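Local coordinates for protein CHIR AB1 (Gallus gallus, PDB 2VSD) that probably serves as an avian Fc receptor that recognises the constant region of antibody through its extracellular immunoglobulin domain, at residues T23-L28 with Q53-F58. Residues are numbered along the deposited sequence; the frame is centred on the assembly and turned at random.
Sequences TLRCHL and QDAAEF
Arg-25 reaches over the neighbouring strand and covers Ala-55 while gripping Glu-57. With CG anti to the backbone N (chi1 180°) and the chain extended as far as NE, its guanidinium comes to lie with one face on the Ala-55 methyl, CB sitting 3.5 Å from Arg-25 CZ. At the edge of the same group, nearly in its plane, Arg-25 NH1 donates to Glu-57 OE2 at 2.9 Å, a salt bridge. The carboxylate stands almost perpendicular to the guanidinium, the two planes 86° apart, and NH1 meets OE2 from above the carboxylate plane. Glu-57 also lies against Thr-23, whose CG2 is 3.8 Å from Glu-57 CD; the Thr-23 hydroxyl turns instead to Ser-59.

Beneath these side chains, paired backbone bonds join Leu-24 to Phe-58 and Cys-26 to Ala-56, the Cys-26 N to Ala-56 O bond being 2.8 Å long. Leu-28 N to Asp-54 O adds a further bond beyond the strand. Leu-28 O and Asp-54 O, both acceptors, are 3.0 Å apart, while a water donates to Leu-28 O. Asp-54 OD2 is salt-bridged to Arg-30.

On the face bearing Leu-24, Cys-26, Ala-56 and Phe-58, the ring of Phe-58 presents its edge to Cys-26, CE2 lying 4.5 Å from Cys-26 CB. Cys-26 is disulfide-bonded to Cys-73 of the opposing sheet, and Leu-37 packs on both Leu-24 and Phe-58, as expected inside an immunoglobulin beta-sandwich. The antiparallel pair of strands thus separates two chemistries: an apolar, disulfide-linked inner face, and a partly exposed outer face where the salt bridge to Glu-57 and the Ala-55 methyl against one face of the guanidinium probably restrict the rotation of Arg-25.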
loop_
_atom_site.group_PDB
_atom_site.type_symbol
_atom_site.label_atom_id
_atom_site.label_comp_id
_atom_site.label_asym_id
_atom_site.label_seq_id
_atom_site.Cartn_x
_atom_site.Cartn_y
_atom_site.Cartn_z
ATOM N N THR A 23 0.375 8.903 -17.793
ATOM C CA THR A 23 0.077 9.617 -16.579
ATOM C C THR A 23 -1.285 9.143 -16.113
ATOM O O THR A 23 -2.290 9.220 -16.860
ATOM C CB THR A 23 0.024 11.152 -16.809
ATOM O OG1 THR A 23 1.323 11.630 -17.183
ATOM C CG2 THR A 23 -0.385 11.840 -15.502
ATOM N N LEU A 24 -1.315 8.663 -14.877
ATOM C CA LEU A 24 -2.532 8.279 -14.202
ATOM C C LEU A 24 -2.797 9.351 -13.163
ATOM O O LEU A 24 -2.009 9.523 -12.223
ATOM C CB LEU A 24 -2.345 6.933 -13.470
ATOM C CG LEU A 24 -2.356 5.624 -14.269
ATOM C CD1 LEU A 24 -3.744 5.317 -14.832
ATOM C CD2 LEU A 24 -1.280 5.565 -15.350
ATOM N N ARG A 25 -3.883 10.081 -13.350
ATOM C CA ARG A 25 -4.152 11.231 -12.499
ATOM C C ARG A 25 -5.301 10.862 -11.560
ATOM O O ARG A 25 -6.421 10.520 -12.014
ATOM C CB ARG A 25 -4.474 12.451 -13.379
ATOM C CG ARG A 25 -4.777 13.700 -12.619
ATOM C CD ARG A 25 -4.907 14.890 -13.576
ATOM N NE ARG A 25 -5.494 16.042 -12.886
ATOM C CZ ARG A 25 -4.798 17.017 -12.304
ATOM N NH1 ARG A 25 -3.466 17.007 -12.325
ATOM N NH2 ARG A 25 -5.444 18.015 -11.712
ATOM N N CYS A 26 -5.032 10.938 -10.256
ATOM C CA CYS A 26 -6.011 10.530 -9.261
ATOM C C CYS A 26 -6.590 11.793 -8.668
ATOM O O CYS A 26 -5.862 12.575 -8.023
ATOM C CB CYS A 26 -5.385 9.676 -8.149
ATOM S SG CYS A 26 -6.598 8.983 -6.970
ATOM N N HIS A 27 -7.883 11.981 -8.892
ATOM C CA HIS A 27 -8.589 13.198 -8.445
ATOM C C HIS A 27 -9.246 12.997 -7.105
ATOM O O HIS A 27 -10.018 12.070 -6.929
ATOM C CB HIS A 27 -9.672 13.576 -9.452
ATOM C CG HIS A 27 -9.140 13.889 -10.813
ATOM N ND1 HIS A 27 -9.049 12.944 -11.815
ATOM C CD2 HIS A 27 -8.666 15.044 -11.339
ATOM C CE1 HIS A 27 -8.539 13.500 -12.900
ATOM N NE2 HIS A 27 -8.303 14.776 -12.640
ATOM N N LEU A 28 -8.952 13.884 -6.159
ATOM C CA LEU A 28 -9.591 13.792 -4.848
ATOM C C LEU A 28 -9.737 15.171 -4.201
ATOM O O LEU A 28 -9.299 16.159 -4.786
ATOM C CB LEU A 28 -8.909 12.753 -3.929
ATOM C CG LEU A 28 -7.434 12.389 -3.624
ATOM C CD1 LEU A 28 -6.408 12.673 -4.729
ATOM C CD2 LEU A 28 -6.937 12.895 -2.253
ATOM N N GLN A 53 -3.385 20.592 -3.665
ATOM C CA GLN A 53 -3.475 19.897 -4.957
ATOM C C GLN A 53 -4.881 19.302 -5.185
ATOM O O GLN A 53 -5.507 18.829 -4.254
ATOM C CB GLN A 53 -2.439 18.764 -5.003
ATOM C CG GLN A 53 -0.987 19.144 -5.327
ATOM C CD GLN A 53 -0.056 17.917 -5.338
ATOM O OE1 GLN A 53 0.393 17.442 -4.286
ATOM N NE2 GLN A 53 0.230 17.396 -6.533
ATOM N N ASP A 54 -5.374 19.324 -6.424
ATOM C CA ASP A 54 -6.657 18.676 -6.767
ATOM C C ASP A 54 -6.484 17.187 -7.082
ATOM O O ASP A 54 -7.468 16.455 -7.161
ATOM C CB ASP A 54 -7.307 19.343 -7.991
ATOM C CG ASP A 54 -8.051 20.603 -7.635
ATOM O OD1 ASP A 54 -8.836 20.577 -6.646
ATOM O OD2 ASP A 54 -7.847 21.613 -8.350
ATOM N N ALA A 55 -5.233 16.773 -7.285
ATOM C CA ALA A 55 -4.905 15.411 -7.759
ATOM C C ALA A 55 -3.468 15.017 -7.426
ATOM O O ALA A 55 -2.613 15.877 -7.197
ATOM C CB ALA A 55 -5.128 15.320 -9.283
ATOM N N ALA A 56 -3.209 13.712 -7.366
ATOM C CA ALA A 56 -1.842 13.192 -7.375
ATOM C C ALA A 56 -1.698 12.577 -8.752
ATOM O O ALA A 56 -2.628 11.952 -9.219
ATOM C CB ALA A 56 -1.667 12.104 -6.319
ATOM N N GLU A 57 -0.551 12.769 -9.395
ATOM C CA GLU A 57 -0.312 12.199 -10.717
ATOM C C GLU A 57 0.813 11.196 -10.608
ATOM O O GLU A 57 1.839 11.483 -9.975
ATOM C CB GLU A 57 0.085 13.282 -11.726
ATOM C CG GLU A 57 -1.090 14.113 -12.198
ATOM C CD GLU A 57 -0.763 14.948 -13.418
ATOM O OE1 GLU A 57 0.431 15.124 -13.739
ATOM O OE2 GLU A 57 -1.720 15.418 -14.065
ATOM N N PHE A 58 0.620 10.025 -11.212
ATOM C CA PHE A 58 1.662 9.026 -11.271
ATOM C C PHE A 58 2.052 8.958 -12.729
ATOM O O PHE A 58 1.272 8.474 -13.554
ATOM C CB PHE A 58 1.118 7.657 -10.818
ATOM C CG PHE A 58 0.577 7.655 -9.418
ATOM C CD1 PHE A 58 1.400 7.295 -8.341
ATOM C CD2 PHE A 58 -0.740 8.040 -9.156
ATOM C CE1 PHE A 58 0.909 7.302 -7.045
ATOM C CE2 PHE A 58 -1.238 8.062 -7.860
ATOM C CZ PHE A 58 -0.416 7.690 -6.801
HETATM O O HOH W 1 -10.358 18.827 -5.607
#